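Probable thiol peroxidase (Chromobacterium violaceum, PDB 3KEB) probably reduces peroxides as a thiol-dependent peroxidase of the redoxin family, within the thioredoxin superfamily. Local coordinates at residues Pro16-Phe21 with Gly124-Glu129; Pro50-Thr55 with Ile140-Ala145. One frame throughout, in Å; residues are numbered along the deposited sequence.

Followed from the N terminus, the chain runs off the end of strand 13-16 into Pro16-Phe21, the first half of contact 1, then builds strands 32-35 and 40-42 before reaching Pro50-Thr55, the first half of contact 2. Helix 119-122 leads to Gly124-Glu129, which closes the long loop of contact 1; Ile140-Ala145 follows and closes that of contact 2. The two loops therefore cross rather than nest. Contact 2 joins neighbouring strands inside the mixed sheet, whereas contact 1 fastens the exit of the N-terminal hairpin to the segment after helix 119-122. Their centres lie about 19 Å apart, yet they touch: Phe21 CZ packs 4.1 Å from Ile141 CG1.

Contact 1 (Pro16-Phe21 with Gly124-Glu129); sequences PVIGDF and GVLITE
Val17 turns CG1 opposite its own amide nitrogen (chi1 -178°), which sets that methyl against the backbone of the other segment, 3.3 Å from Gly124 O, and leaves CG2 to face Ile127 CG1. Glu129 swings CG away from its own carbonyl carbon (chi1 -59°) and runs on extended. The Glu129 and Pro16 side chains cross at about a right angle, bringing Glu129 OE2 within 3.3 Å of Pro16 CG. Next to Val17 the backbones form a single antiparallel bridge, the hydrogen-bonded pair Ile18 and Leu126: Ile18 N donates to Leu126 O at 2.8 Å, and Leu126 N returns a longer bond to Ile18 O at 3.2 Å. Beside these bonds Ile18 CB packs 4.0 Å from Leu126 CB. Gly124, at positive phi, is the C-prime residue of the Schellman motif that ends helix 119-122, and its bare CA sits 3.4 Å from Ile18 O in a CA-H...O contact. Water 1 extends the pairing, donating to Pro16 O and accepting from Thr128 N, both at 2.8 Å. Outside the pair, Arg154 of strand 149-154 hydrogen-bonds Gly124 O.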
ATOM      1  N   PRO A  16      15.421 -13.072   2.346  1.00 12.56           N
ATOM      2  CA  PRO A  16      15.521 -13.367   0.894  1.00 12.66           C
ATOM      3  C   PRO A  16      14.753 -12.429   0.026  1.00 11.73           C
ATOM      4  O   PRO A  16      13.715 -11.860   0.461  1.00 12.06           O
ATOM      5  CB  PRO A  16      14.948 -14.790   0.769  1.00 13.69           C
ATOM      6  CG  PRO A  16      14.691 -15.299   2.226  1.00 14.58           C
ATOM      7  CD  PRO A  16      14.607 -14.061   3.076  1.00 13.35           C
ATOM      8  N   VAL A  17      15.274 -12.210  -1.176  1.00 10.18           N
ATOM      9  CA  VAL A  17      14.612 -11.452  -2.215  1.00 10.74           C
ATOM     10  C   VAL A  17      14.470 -12.417  -3.375  1.00 12.75           C
ATOM     11  O   VAL A  17      15.428 -13.063  -3.777  1.00 12.27           O
ATOM     12  CB  VAL A  17      15.411 -10.226  -2.606  1.00 10.80           C
ATOM     13  CG1 VAL A  17      14.676  -9.364  -3.692  1.00 10.34           C
ATOM     14  CG2 VAL A  17      15.714  -9.373  -1.309  1.00 11.26           C
ATOM     15  N   ILE A  18      13.247 -12.478  -3.913  1.00 13.95           N
ATOM     16  CA  ILE A  18      12.819 -13.511  -4.796  1.00 14.83           C
ATOM     17  C   ILE A  18      12.473 -12.991  -6.187  1.00 14.11           C
ATOM     18  O   ILE A  18      11.902 -11.918  -6.324  1.00 13.04           O
ATOM     19  CB  ILE A  18      11.538 -14.201  -4.214  1.00 16.14           C
ATOM     20  CG1 ILE A  18      11.794 -14.767  -2.808  1.00 19.24           C
ATOM     21  CG2 ILE A  18      11.116 -15.298  -5.158  1.00 14.75           C
ATOM     22  CD1 ILE A  18      12.917 -15.738  -2.803  1.00 22.66           C
ATOM     23  N   GLY A  19      12.777 -13.796  -7.212  1.00 14.43           N
ATOM     24  CA  GLY A  19      12.412 -13.476  -8.583  1.00 15.90           C
ATOM     25  C   GLY A  19      13.644 -13.203  -9.417  1.00 16.57           C
ATOM     26  O   GLY A  19      14.747 -13.137  -8.900  1.00 18.63           O
ATOM     27  N   ASP A  20      13.440 -12.952 -10.701  1.00 18.16           N
ATOM     28  CA  ASP A  20      14.519 -12.701 -11.659  1.00 18.11           C
ATOM     29  C   ASP A  20      14.664 -11.191 -11.871  1.00 16.40           C
ATOM     30  O   ASP A  20      13.868 -10.548 -12.541  1.00 16.12           O
ATOM     31  CB  ASP A  20      14.182 -13.340 -12.998  1.00 20.17           C
ATOM     32  CG  ASP A  20      14.190 -14.881 -12.943  1.00 23.54           C
ATOM     33  OD1 ASP A  20      14.808 -15.462 -12.018  1.00 26.52           O
ATOM     34  OD2 ASP A  20      13.614 -15.503 -13.856  1.00 30.94           O
ATOM     35  N   PHE A  21      15.721 -10.657 -11.335  1.00 15.84           N
ATOM     36  CA  PHE A  21      15.956  -9.215 -11.387  1.00 14.49           C
ATOM     37  C   PHE A  21      16.527  -8.908 -12.770  1.00 13.81           C
ATOM     38  O   PHE A  21      17.411  -9.661 -13.251  1.00 14.07           O
ATOM     39  CB  PHE A  21      16.941  -8.850 -10.284  1.00 14.84           C
ATOM     40  CG  PHE A  21      17.240  -7.356 -10.208  1.00 11.88           C
ATOM     41  CD1 PHE A  21      16.271  -6.484  -9.882  1.00 15.68           C
ATOM     42  CD2 PHE A  21      18.524  -6.890 -10.414  1.00 13.23           C
ATOM     43  CE1 PHE A  21      16.546  -5.153  -9.789  1.00 12.63           C
ATOM     44  CE2 PHE A  21      18.821  -5.556 -10.332  1.00 15.61           C
ATOM     45  CZ  PHE A  21      17.825  -4.687 -10.023  1.00 14.42           C
ATOM     46  N   GLY A 124      12.040  -9.288  -9.702  1.00 14.43           N
ATOM     47  CA  GLY A 124      13.041  -9.814  -8.731  1.00 14.59           C
ATOM     48  C   GLY A 124      13.233  -9.000  -7.459  1.00 14.19           C
ATOM     49  O   GLY A 124      14.369  -8.837  -6.956  1.00 13.46           O
ATOM     50  N   VAL A 125      12.122  -8.491  -6.930  1.00 13.78           N
ATOM     51  CA  VAL A 125      12.181  -7.621  -5.746  1.00 12.79           C
ATOM     52  C   VAL A 125      11.199  -8.073  -4.681  1.00 13.17           C
ATOM     53  O   VAL A 125      10.881  -7.305  -3.764  1.00 15.39           O
ATOM     54  CB  VAL A 125      12.015  -6.123  -6.126  1.00 14.31           C
ATOM     55  CG1 VAL A 125      13.219  -5.570  -6.976  1.00 14.65           C
ATOM     56  CG2 VAL A 125      10.670  -5.793  -6.840  1.00 11.00           C
ATOM     57  N   LEU A 126      10.730  -9.309  -4.794  1.00 13.84           N
ATOM     58  CA  LEU A 126       9.768  -9.860  -3.839  1.00 13.96           C
ATOM     59  C   LEU A 126      10.422 -10.259  -2.506  1.00 13.39           C
ATOM     60  O   LEU A 126      11.311 -11.080  -2.494  1.00 14.44           O
ATOM     61  CB  LEU A 126       9.059 -11.089  -4.434  1.00 14.11           C
ATOM     62  CG  LEU A 126       8.028 -11.851  -3.536  1.00 16.63           C
ATOM     63  CD1 LEU A 126       6.909 -10.882  -3.125  1.00 18.87           C
ATOM     64  CD2 LEU A 126       7.491 -13.121  -4.202  1.00 19.08           C
ATOM     65  N   ILE A 127       9.900  -9.733  -1.415  1.00 15.00           N
ATOM     66  CA  ILE A 127      10.239 -10.155  -0.032  1.00 14.20           C
ATOM     67  C   ILE A 127       8.981 -10.839   0.543  1.00 15.54           C
ATOM     68  O   ILE A 127       7.871 -10.291   0.462  1.00 14.78           O
ATOM     69  CB  ILE A 127      10.680  -8.938   0.845  1.00 14.54           C
ATOM     70  CG1 ILE A 127      11.936  -8.238   0.267  1.00 12.93           C
ATOM     71  CG2 ILE A 127      11.003  -9.374   2.294  1.00 13.12           C
ATOM     72  CD1 ILE A 127      12.243  -6.894   0.836  1.00 14.06           C
ATOM     73  N   THR A 128       9.129 -12.059   1.061  1.00 17.62           N
ATOM     74  CA  THR A 128       8.004 -12.712   1.732  1.00 19.59           C
ATOM     75  C   THR A 128       8.182 -12.924   3.249  1.00 20.36           C
ATOM     76  O   THR A 128       7.249 -13.444   3.876  1.00 20.98           O
ATOM     77  CB  THR A 128       7.717 -14.092   1.128  1.00 19.77           C
ATOM     78  OG1 THR A 128       8.909 -14.880   1.256  1.00 21.96           O
ATOM     79  CG2 THR A 128       7.299 -13.993  -0.361  1.00 19.51           C
ATOM     80  N   GLU A 129       9.354 -12.617   3.827  1.00 19.51           N
ATOM     81  CA  GLU A 129       9.563 -12.852   5.273  1.00 18.77           C
ATOM     82  C   GLU A 129       9.426 -11.631   6.134  1.00 17.52           C
ATOM     83  O   GLU A 129       9.808 -10.557   5.739  1.00 15.71           O
ATOM     84  CB  GLU A 129      10.959 -13.413   5.537  1.00 19.52           C
ATOM     85  CG  GLU A 129      11.210 -14.687   4.844  1.00 25.17           C
ATOM     86  CD  GLU A 129      12.421 -15.424   5.377  1.00 32.13           C
ATOM     87  OE1 GLU A 129      12.980 -15.024   6.428  1.00 35.56           O
ATOM     88  OE2 GLU A 129      12.797 -16.428   4.726  1.00 38.73           O
TER
HETATM   89  O   HOH W   1      11.577 -13.147   1.748  1.00 21.27           O

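Contact 2 (Pro50-Thr55 with Ile140-Ala145)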
ATOM      1  N   PRO A  50      14.270   7.658 -21.908  1.00 12.94           N
ATOM      2  CA  PRO A  50      15.031   6.799 -21.036  1.00 13.61           C
ATOM      3  C   PRO A  50      14.496   6.984 -19.637  1.00 13.49           C
ATOM      4  O   PRO A  50      13.849   7.983 -19.357  1.00 12.89           O
ATOM      5  CB  PRO A  50      16.468   7.307 -21.149  1.00 14.17           C
ATOM      6  CG  PRO A  50      16.391   8.629 -21.847  1.00 15.79           C
ATOM      7  CD  PRO A  50      15.064   8.778 -22.460  1.00 13.89           C
ATOM      8  N   LYS A  51      14.750   6.002 -18.805  1.00 14.39           N
ATOM      9  CA  LYS A  51      14.269   6.052 -17.424  1.00 14.67           C
ATOM     10  C   LYS A  51      15.083   5.378 -16.422  1.00 13.78           C
ATOM     11  O   LYS A  51      15.879   4.507 -16.718  1.00 12.89           O
ATOM     12  CB  LYS A  51      12.874   5.526 -17.335  1.00 17.90           C
ATOM     13  CG  LYS A  51      12.638   4.204 -17.932  1.00 17.72           C
ATOM     14  CD  LYS A  51      11.456   4.473 -18.750  1.00 23.01           C
ATOM     15  CE  LYS A  51      11.080   3.419 -19.641  1.00 26.63           C
ATOM     16  NZ  LYS A  51      10.533   4.092 -20.961  1.00 23.04           N
ATOM     17  N   LEU A  52      14.884   5.844 -15.204  1.00 13.03           N
ATOM     18  CA  LEU A  52      15.565   5.350 -14.017  1.00 12.90           C
ATOM     19  C   LEU A  52      14.425   4.843 -13.119  1.00 14.54           C
ATOM     20  O   LEU A  52      13.636   5.632 -12.583  1.00 14.36           O
ATOM     21  CB  LEU A  52      16.348   6.493 -13.347  1.00 13.47           C
ATOM     22  CG  LEU A  52      17.372   6.025 -12.329  1.00 13.54           C
ATOM     23  CD1 LEU A  52      18.475   5.029 -12.906  1.00 13.24           C
ATOM     24  CD2 LEU A  52      18.084   7.244 -11.701  1.00 14.69           C
ATOM     25  N   ILE A  53      14.278   3.531 -13.071  1.00 14.08           N
ATOM     26  CA  ILE A  53      13.267   2.887 -12.198  1.00 15.11           C
ATOM     27  C   ILE A  53      13.881   2.585 -10.824  1.00 14.43           C
ATOM     28  O   ILE A  53      15.000   2.106 -10.731  1.00 15.22           O
ATOM     29  CB  ILE A  53      12.718   1.619 -12.842  1.00 14.69           C
ATOM     30  CG1 ILE A  53      11.985   1.958 -14.150  1.00 16.94           C
ATOM     31  CG2 ILE A  53      11.807   0.829 -11.873  1.00 15.32           C
ATOM     32  CD1 ILE A  53      11.596   0.802 -14.889  1.00 18.00           C
ATOM     33  N   VAL A  54      13.185   2.959  -9.764  1.00 13.51           N
ATOM     34  CA  VAL A  54      13.641   2.707  -8.436  1.00 14.70           C
ATOM     35  C   VAL A  54      12.497   2.130  -7.655  1.00 14.94           C
ATOM     36  O   VAL A  54      11.402   2.714  -7.656  1.00 15.03           O
ATOM     37  CB  VAL A  54      14.102   4.030  -7.725  1.00 15.58           C
ATOM     38  CG1 VAL A  54      14.384   3.805  -6.298  1.00 18.13           C
ATOM     39  CG2 VAL A  54      15.399   4.606  -8.399  1.00 17.07           C
ATOM     40  N   THR A  55      12.762   1.005  -7.003  1.00 13.99           N
ATOM     41  CA  THR A  55      11.852   0.461  -6.015  1.00 14.96           C
ATOM     42  C   THR A  55      12.369   0.892  -4.648  1.00 14.61           C
ATOM     43  O   THR A  55      13.576   0.888  -4.383  1.00 13.19           O
ATOM     44  CB  THR A  55      11.769  -1.057  -6.113  1.00 15.43           C
ATOM     45  OG1 THR A  55      13.118  -1.623  -6.047  1.00 15.91           O
ATOM     46  CG2 THR A  55      11.058  -1.453  -7.401  1.00 15.94           C
ATOM     47  N   ILE A 140      17.497  -0.381  -8.325  1.00 12.78           N
ATOM     48  CA  ILE A 140      17.559   0.680  -9.310  1.00 12.50           C
ATOM     49  C   ILE A 140      17.832   0.078 -10.619  1.00 11.66           C
ATOM     50  O   ILE A 140      18.637  -0.848 -10.708  1.00 13.10           O
ATOM     51  CB  ILE A 140      18.619   1.772  -8.976  1.00 12.08           C
ATOM     52  CG1 ILE A 140      18.549   2.918  -9.979  1.00 13.01           C
ATOM     53  CG2 ILE A 140      20.087   1.207  -8.912  1.00 10.91           C
ATOM     54  CD1 ILE A 140      19.270   4.236  -9.411  1.00  7.64           C
ATOM     55  N   ILE A 141      17.173   0.599 -11.647  1.00 12.01           N
ATOM     56  CA  ILE A 141      17.381   0.117 -13.024  1.00 12.83           C
ATOM     57  C   ILE A 141      17.370   1.263 -13.996  1.00 12.42           C
ATOM     58  O   ILE A 141      16.406   2.012 -14.072  1.00 12.61           O
ATOM     59  CB  ILE A 141      16.246  -0.824 -13.471  1.00 11.65           C
ATOM     60  CG1 ILE A 141      16.094  -2.000 -12.526  1.00 14.78           C
ATOM     61  CG2 ILE A 141      16.467  -1.338 -14.936  1.00 11.41           C
ATOM     62  CD1 ILE A 141      14.856  -2.863 -12.813  1.00 13.76           C
ATOM     63  N   LEU A 142      18.475   1.426 -14.711  1.00 13.15           N
ATOM     64  CA  LEU A 142      18.606   2.407 -15.774  1.00 13.14           C
ATOM     65  C   LEU A 142      18.290   1.699 -17.093  1.00 12.63           C
ATOM     66  O   LEU A 142      18.953   0.704 -17.465  1.00 12.11           O
ATOM     67  CB  LEU A 142      20.030   2.945 -15.845  1.00 13.04           C
ATOM     68  CG  LEU A 142      20.393   3.839 -17.016  1.00 12.95           C
ATOM     69  CD1 LEU A 142      19.637   5.174 -16.956  1.00 12.96           C
ATOM     70  CD2 LEU A 142      21.958   3.985 -17.100  1.00 13.30           C
ATOM     71  N   ALA A 143      17.312   2.261 -17.813  1.00 12.73           N
ATOM     72  CA  ALA A 143      16.877   1.730 -19.138  1.00 12.50           C
ATOM     73  C   ALA A 143      16.802   2.859 -20.138  1.00 13.52           C
ATOM     74  O   ALA A 143      16.495   4.019 -19.782  1.00 12.94           O
ATOM     75  CB  ALA A 143      15.514   1.018 -19.048  1.00 12.53           C
ATOM     76  N   ASP A 144      17.136   2.555 -21.379  1.00 13.09           N
ATOM     77  CA  ASP A 144      17.012   3.544 -22.444  1.00 13.52           C
ATOM     78  C   ASP A 144      15.572   3.682 -22.957  1.00 12.55           C
ATOM     79  O   ASP A 144      14.650   3.053 -22.437  1.00 12.92           O
ATOM     80  CB  ASP A 144      18.007   3.253 -23.558  1.00 13.13           C
ATOM     81  CG  ASP A 144      17.804   1.920 -24.229  1.00 15.07           C
ATOM     82  OD1 ASP A 144      16.666   1.405 -24.259  1.00 14.51           O
ATOM     83  OD2 ASP A 144      18.833   1.420 -24.776  1.00 14.62           O
ATOM     84  N   ALA A 145      15.375   4.459 -24.011  1.00 13.07           N
ATOM     85  CA  ALA A 145      14.040   4.724 -24.490  1.00 13.62           C
ATOM     86  C   ALA A 145      13.422   3.490 -25.164  1.00 15.02           C
ATOM     87  O   ALA A 145      12.191   3.399 -25.256  1.00 15.25           O
ATOM     88  CB  ALA A 145      14.034   5.911 -25.446  1.00 15.01           C
TER
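Lys51 and Ile53 are joined to Ala143 and Ile141 by four backbone hydrogen bonds, two at each hydrogen-bonded pair of an antiparallel strand pairing. Lys51 N donates to Ala143 O at 2.8 Å and Ala143 N to Lys51 O at 2.9 Å. At the second pair Ile53 N donates to Ile141 O and Ile141 N to Ile53 O. CA-H...O contacts supplement these bonds, the shortest from Ile140 CA to Ile53 O at 3.3 Å.

Apolar packing falls on both faces. On that of Leu52, Val54, Ile140 and Leu142, a chi1 of -175° swings Ile140 CG1, and CD1 beyond it, across to the neighbouring strand. Leu52 CD1 meets Ile140 CG1 at 3.6 Å and Leu142 CB at 3.9 Å, while Val54 CG2 lies 3.9 Å from the same Ile140 CG1. Helix 164-177 packs on this face through Ile167 and Leu171. On the other face Ile53 CB and Ile141 CB stand 4.3 Å apart.

The polar ends turn elsewhere: Lys51 NZ bonds Phe46 O and Thr49 O, and Asp144 OD2 bonds His150. Strand 51-55, flanked by parallel strand 84-89 and antiparallel strand 139-143, is an inner strand of the mixed sheet characteristic of the thioredoxin fold.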